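Local coordinates for 16 kDa salivary peptide (Culex quinquefasciatus, PDB 7KCG), which is of unknown function but adopts a beta-trefoil fold with putative sugar-binding properties and belongs to a cysteine- and tryptophan-rich family of mosquito salivary proteins, at residues A[46-49]-A[54-57]; A[76-81]-A[114-119]. All blocks are in the same frame, centred on the assembly; numbering follows the deposited sequence.

Contact 1 joins strands 45-51 and 54-59, two neighbours in the barrel part of the beta-trefoil, whereas contact 2 links strand 76-81 with strand 115-118, which belong to two different hairpins capping it. Along the chain they come in series, the hairpin of contact 1 closing before contact 2 opens. Their centres lie about 15 Å apart, on opposite sides of the chain's centre. Strands 45-51, 54-59 and 76-81 share one large antiparallel sheet, whereas 115-118 pairs with 125-128 apart from it. Trp46 CZ3 packs 3.9 Å from Leu80 CD2, bringing the barrel hairpin against cap strand 76-81. Contact 1 is backbone-bonded, while contact 2 rests on side chains.

Contact 1: residues A[46-49]-A[54-57]; sequences WTIT and NFRI
Thr49 and Arg56 form the backbone pairing of this contact, an antiparallel hydrogen-bonded pair. Thr49 N donates to Arg56 O at 3.0 Å with an N-H...O angle of 168°, and Arg56 N returns a bond to Thr49 O at 2.8 Å. Weaker CA-H...O contacts supplement these, the shortest from Phe55 CA to Thr49 O at 3.3 Å; Ile48 CA reaches Arg56 O at 3.4 Å. Each of the two carbonyl oxygens therefore receives one N-H and one CA-H.

One step along, Ile48 and Ile57 are a non-hydrogen-bonded pair with CA atoms 4.8 Å apart. The axes of segments 46-49 and 54-57 run at 155° to each other, as expected of the two arms of a beta hairpin. In the beta-trefoil this hairpin supplies two adjacent strands of the barrel: 45-51 also pairs with 12-16, and 54-59 with 93-98.

Apolar packing is concentrated on the face bearing the two isoleucines. With chi1 at -68° Ile48 turns CG1 anti to the carbonyl carbon, which leaves CG2 anti to N and against the Phe55 ring, 3.6 Å from CD1 and at a slant to the ring plane. At the other end, Ile57 CG2 approaches Trp46 CE3 obliquely at 3.7 Å, on the six-membered ring of the indole. Between these closer contacts, CG1 of Ile48 and CG1 of Ile57 stand 4.3 Å apart. Val12 and Ile14 of the neighbouring barrel strand extend this apolar layer.

Polar ends are satisfied elsewhere. The buried indole anchors its NE1 on Leu23 O, and Thr47 OG1 hydrogen-bonds Asn60 OD1. From the opposite sheet face, the Arg56 chain, extended from CG to NE, carries its guanidinium away to a salt bridge with Glu65 and a hydrogen bond to Ile87 O.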
loop_
_atom_site.group_PDB
_atom_site.type_symbol
_atom_site.label_atom_id
_atom_site.label_comp_id
_atom_site.label_asym_id
_atom_site.label_seq_id
_atom_site.Cartn_x
_atom_site.Cartn_y
_atom_site.Cartn_z
ATOM N N TRP A 46 -9.996 -0.310 -0.188
ATOM C CA TRP A 46 -9.120 -0.990 -1.132
ATOM C C TRP A 46 -9.604 -2.422 -1.309
ATOM O O TRP A 46 -10.448 -2.913 -0.552
ATOM C CB TRP A 46 -7.665 -0.981 -0.646
ATOM C CG TRP A 46 -7.102 0.386 -0.446
ATOM C CD1 TRP A 46 -7.369 1.247 0.580
ATOM C CD2 TRP A 46 -6.164 1.049 -1.294
ATOM N NE1 TRP A 46 -6.654 2.407 0.419
ATOM C CE2 TRP A 46 -5.913 2.315 -0.731
ATOM C CE3 TRP A 46 -5.510 0.695 -2.478
ATOM C CZ2 TRP A 46 -5.034 3.222 -1.302
ATOM C CZ3 TRP A 46 -4.649 1.600 -3.051
ATOM C CH2 TRP A 46 -4.416 2.854 -2.464
ATOM N N THR A 47 -9.066 -3.113 -2.315
ATOM C CA THR A 47 -9.342 -4.532 -2.498
ATOM C C THR A 47 -8.028 -5.300 -2.536
ATOM O O THR A 47 -7.161 -5.016 -3.370
ATOM C CB THR A 47 -10.161 -4.801 -3.764
ATOM O OG1 THR A 47 -11.471 -4.245 -3.605
ATOM C CG2 THR A 47 -10.302 -6.292 -3.978
ATOM N N ILE A 48 -7.885 -6.265 -1.629
ATOM C CA ILE A 48 -6.703 -7.113 -1.551
ATOM C C ILE A 48 -7.047 -8.486 -2.105
ATOM O O ILE A 48 -8.026 -9.111 -1.673
ATOM C CB ILE A 48 -6.186 -7.218 -0.107
ATOM C CG1 ILE A 48 -5.635 -5.866 0.352
ATOM C CG2 ILE A 48 -5.131 -8.303 -0.016
ATOM C CD1 ILE A 48 -4.913 -5.901 1.687
ATOM N N THR A 49 -6.223 -8.936 -3.039
ATOM C CA THR A 49 -6.451 -10.240 -3.681
ATOM C C THR A 49 -5.183 -11.069 -3.539
ATOM O O THR A 49 -4.118 -10.550 -3.822
ATOM C CB THR A 49 -6.831 -10.062 -5.153
ATOM O OG1 THR A 49 -7.812 -9.036 -5.286
ATOM C CG2 THR A 49 -7.338 -11.340 -5.784
ATOM N N ASN A 54 1.746 -14.060 -2.371
ATOM C CA ASN A 54 1.771 -12.601 -2.407
ATOM C C ASN A 54 0.348 -12.058 -2.513
ATOM O O ASN A 54 -0.638 -12.801 -2.447
ATOM C CB ASN A 54 2.626 -12.118 -3.575
ATOM C CG ASN A 54 4.040 -12.651 -3.521
ATOM O OD1 ASN A 54 4.671 -12.651 -2.468
ATOM N ND2 ASN A 54 4.545 -13.106 -4.659
ATOM N N PHE A 55 0.248 -10.737 -2.671
ATOM C CA PHE A 55 -1.030 -10.047 -2.730
ATOM C C PHE A 55 -0.955 -8.916 -3.742
ATOM O O PHE A 55 0.083 -8.267 -3.893
ATOM C CB PHE A 55 -1.438 -9.448 -1.374
ATOM C CG PHE A 55 -1.630 -10.465 -0.297
ATOM C CD1 PHE A 55 -2.832 -11.133 -0.172
ATOM C CD2 PHE A 55 -0.609 -10.744 0.602
ATOM C CE1 PHE A 55 -3.012 -12.094 0.823
ATOM C CE2 PHE A 55 -0.778 -11.715 1.601
ATOM C CZ PHE A 55 -1.984 -12.379 1.711
ATOM N N ARG A 56 -2.068 -8.682 -4.425
ATOM C CA ARG A 56 -2.277 -7.445 -5.165
ATOM C C ARG A 56 -3.196 -6.521 -4.373
ATOM O O ARG A 56 -4.100 -6.975 -3.668
ATOM C CB ARG A 56 -2.872 -7.727 -6.540
ATOM C CG ARG A 56 -1.934 -8.522 -7.432
ATOM C CD ARG A 56 -2.410 -8.506 -8.872
ATOM N NE ARG A 56 -1.444 -9.164 -9.740
ATOM C CZ ARG A 56 -0.673 -8.545 -10.626
ATOM N NH1 ARG A 56 -0.758 -7.225 -10.797
ATOM N NH2 ARG A 56 0.168 -9.267 -11.365
ATOM N N ILE A 57 -2.959 -5.215 -4.506
ATOM C CA ILE A 57 -3.695 -4.186 -3.783
ATOM C C ILE A 57 -4.244 -3.204 -4.810
ATOM O O ILE A 57 -3.471 -2.588 -5.552
ATOM C CB ILE A 57 -2.802 -3.456 -2.763
ATOM C CG1 ILE A 57 -2.183 -4.449 -1.763
ATOM C CG2 ILE A 57 -3.587 -2.381 -1.999
ATOM C CD1 ILE A 57 -1.094 -3.794 -0.884
#

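Contact 2: residues A[76-81]-A[114-119]; sequences NYVFLW and HCLFTQ
Asn76 brings its OD1 to the edge of the His114 imidazole, near the ring plane, 3.5 Å from CE1 and 3.8 Å from ND1. This is a contact between cap hairpins of the beta-trefoil, 64-69/76-81 on one side and 115-118/125-128 on the other, with His114 in the loop just before strand 115-118. The amide and ring planes are 65° apart, so the two groups meet as a steeply turned edge contact and do not stack. No hydrogen bond joins them: His114 ND1 is hydrogen-bonded to Glu68 OE2, on the strand paired with 76-81. With that carboxylate and the amide oxygen both close to the ring, a positive charge on His114 would probably be stabilised.

Between 76-81 and 114-119 only side chains touch: the nearest CA atoms, of Val78 and Leu116, are 8.3 Å apart, too far for strand pairing, and only 128 Å² is buried in total. The disulfide of Cys115 with Cys131 secures the second segment, and Leu116 O accepts a hydrogen bond from Trp138 NE1, tying this cap strand to the barrel.

Deeper inside, Val78 and Leu116 meet at about a right angle. Leu116 does not leave its backbone in the direction of 76-81, but its chi1 of -149°, away from a staggered value, carries the branched end across. CD1 then sits astride the valine fork, 4.0 Å from Val78 CG1 and likewise 4.0 Å from Val78 CG2.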
loop_
_atom_site.group_PDB
_atom_site.type_symbol
_atom_site.label_atom_id
_atom_site.label_comp_id
_atom_site.label_asym_id
_atom_site.label_seq_id
_atom_site.Cartn_x
_atom_site.Cartn_y
_atom_site.Cartn_z
ATOM N N ASN A 76 11.694 5.799 -3.979
ATOM C CA ASN A 76 11.033 5.264 -5.194
ATOM C C ASN A 76 9.572 5.646 -5.080
ATOM O O ASN A 76 9.033 5.562 -3.975
ATOM C CB ASN A 76 11.200 3.759 -5.427
ATOM C CG ASN A 76 12.609 3.255 -5.600
ATOM O OD1 ASN A 76 13.432 3.391 -4.703
ATOM N ND2 ASN A 76 12.866 2.604 -6.720
ATOM N N TYR A 77 8.983 6.090 -6.176
ATOM C CA TYR A 77 7.584 6.472 -6.225
ATOM C C TYR A 77 6.693 5.258 -6.002
ATOM O O TYR A 77 7.011 4.144 -6.430
ATOM C CB TYR A 77 7.243 7.074 -7.580
ATOM C CG TYR A 77 7.556 8.542 -7.761
ATOM C CD1 TYR A 77 6.698 9.518 -7.272
ATOM C CD2 TYR A 77 8.684 8.949 -8.464
ATOM C CE1 TYR A 77 6.968 10.865 -7.453
ATOM C CE2 TYR A 77 8.964 10.301 -8.651
ATOM C CZ TYR A 77 8.102 11.252 -8.146
ATOM O OH TYR A 77 8.372 12.598 -8.329
ATOM N N VAL A 78 5.549 5.498 -5.369
ATOM C CA VAL A 78 4.460 4.538 -5.272
ATOM C C VAL A 78 3.265 5.158 -5.971
ATOM O O VAL A 78 2.858 6.270 -5.621
ATOM C CB VAL A 78 4.118 4.209 -3.808
ATOM C CG1 VAL A 78 2.862 3.380 -3.757
ATOM C CG2 VAL A 78 5.282 3.505 -3.144
ATOM N N PHE A 79 2.699 4.443 -6.948
ATOM C CA PHE A 79 1.658 4.974 -7.820
ATOM C C PHE A 79 0.440 4.062 -7.855
ATOM O O PHE A 79 0.523 2.869 -7.575
ATOM C CB PHE A 79 2.134 5.093 -9.283
ATOM C CG PHE A 79 3.236 6.074 -9.510
ATOM C CD1 PHE A 79 3.115 7.384 -9.104
ATOM C CD2 PHE A 79 4.386 5.685 -10.180
ATOM C CE1 PHE A 79 4.125 8.288 -9.345
ATOM C CE2 PHE A 79 5.399 6.588 -10.426
ATOM C CZ PHE A 79 5.263 7.894 -10.004
ATOM N N LEU A 80 -0.683 4.635 -8.283
ATOM C CA LEU A 80 -1.810 3.892 -8.826
ATOM C C LEU A 80 -1.718 3.872 -10.356
ATOM O O LEU A 80 -1.405 4.889 -10.975
ATOM C CB LEU A 80 -3.129 4.519 -8.379
ATOM C CG LEU A 80 -3.388 4.486 -6.873
ATOM C CD1 LEU A 80 -4.763 5.026 -6.548
ATOM C CD2 LEU A 80 -3.232 3.053 -6.381
ATOM N N TRP A 81 -1.988 2.708 -10.956
ATOM C CA TRP A 81 -1.749 2.460 -12.385
ATOM C C TRP A 81 -3.004 2.825 -13.182
ATOM O O TRP A 81 -3.938 2.028 -13.287
ATOM C CB TRP A 81 -1.333 1.006 -12.571
ATOM C CG TRP A 81 -0.974 0.557 -13.952
ATOM C CD1 TRP A 81 -1.431 -0.558 -14.578
ATOM C CD2 TRP A 81 -0.044 1.170 -14.853
ATOM N NE1 TRP A 81 -0.877 -0.662 -15.828
ATOM C CE2 TRP A 81 -0.014 0.383 -16.017
ATOM C CE3 TRP A 81 0.757 2.309 -14.790
ATOM C CZ2 TRP A 81 0.784 0.699 -17.111
ATOM C CZ3 TRP A 81 1.549 2.621 -15.879
ATOM C CH2 TRP A 81 1.554 1.821 -17.024
ATOM N N HIS A 114 10.988 -3.371 -1.056
ATOM C CA HIS A 114 10.814 -2.159 -0.267
ATOM C C HIS A 114 9.487 -2.210 0.470
ATOM O O HIS A 114 8.483 -2.687 -0.069
ATOM C CB HIS A 114 10.842 -0.905 -1.147
ATOM C CG HIS A 114 12.169 -0.631 -1.776
ATOM N ND1 HIS A 114 12.327 0.255 -2.821
ATOM C CD2 HIS A 114 13.401 -1.122 -1.508
ATOM C CE1 HIS A 114 13.600 0.295 -3.171
ATOM N NE2 HIS A 114 14.273 -0.533 -2.391
ATOM N N CYS A 115 9.477 -1.723 1.708
ATOM C CA CYS A 115 8.255 -1.691 2.491
ATOM C C CYS A 115 7.601 -0.326 2.350
ATOM O O CYS A 115 8.268 0.707 2.465
ATOM C CB CYS A 115 8.527 -1.993 3.967
ATOM S SG CYS A 115 9.013 -3.693 4.288
ATOM N N LEU A 116 6.289 -0.333 2.140
ATOM C CA LEU A 116 5.516 0.899 2.108
ATOM C C LEU A 116 5.748 1.687 3.394
ATOM O O LEU A 116 5.798 1.120 4.494
ATOM C CB LEU A 116 4.037 0.555 1.949
ATOM C CG LEU A 116 3.079 1.486 1.226
ATOM C CD1 LEU A 116 3.402 1.507 -0.277
ATOM C CD2 LEU A 116 1.658 0.990 1.463
ATOM N N PHE A 117 5.899 2.999 3.249
ATOM C CA PHE A 117 6.414 3.825 4.331
ATOM C C PHE A 117 5.851 5.228 4.180
ATOM O O PHE A 117 5.560 5.675 3.068
ATOM C CB PHE A 117 7.957 3.800 4.295
ATOM C CG PHE A 117 8.631 4.944 5.017
ATOM C CD1 PHE A 117 8.844 6.165 4.380
ATOM C CD2 PHE A 117 9.116 4.775 6.304
ATOM C CE1 PHE A 117 9.479 7.210 5.037
ATOM C CE2 PHE A 117 9.763 5.816 6.965
ATOM C CZ PHE A 117 9.941 7.034 6.327
ATOM N N THR A 118 5.671 5.917 5.306
ATOM C CA THR A 118 5.389 7.344 5.247
ATOM C C THR A 118 6.225 8.066 6.286
ATOM O O THR A 118 6.496 7.536 7.368
ATOM C CB THR A 118 3.904 7.672 5.459
ATOM O OG1 THR A 118 3.689 9.071 5.208
ATOM C CG2 THR A 118 3.460 7.344 6.875
ATOM N N GLN A 119 6.540 9.319 5.973
ATOM C CA GLN A 119 7.428 10.093 6.862
ATOM C C GLN A 119 6.728 10.459 8.158
ATOM O O GLN A 119 7.248 10.121 9.229
ATOM C CB GLN A 119 7.880 11.365 6.156
ATOM C CG GLN A 119 9.242 11.851 6.625
ATOM C CD GLN A 119 10.335 10.852 6.343
ATOM O OE1 GLN A 119 10.640 10.547 5.193
ATOM N NE2 GLN A 119 10.950 10.344 7.397
#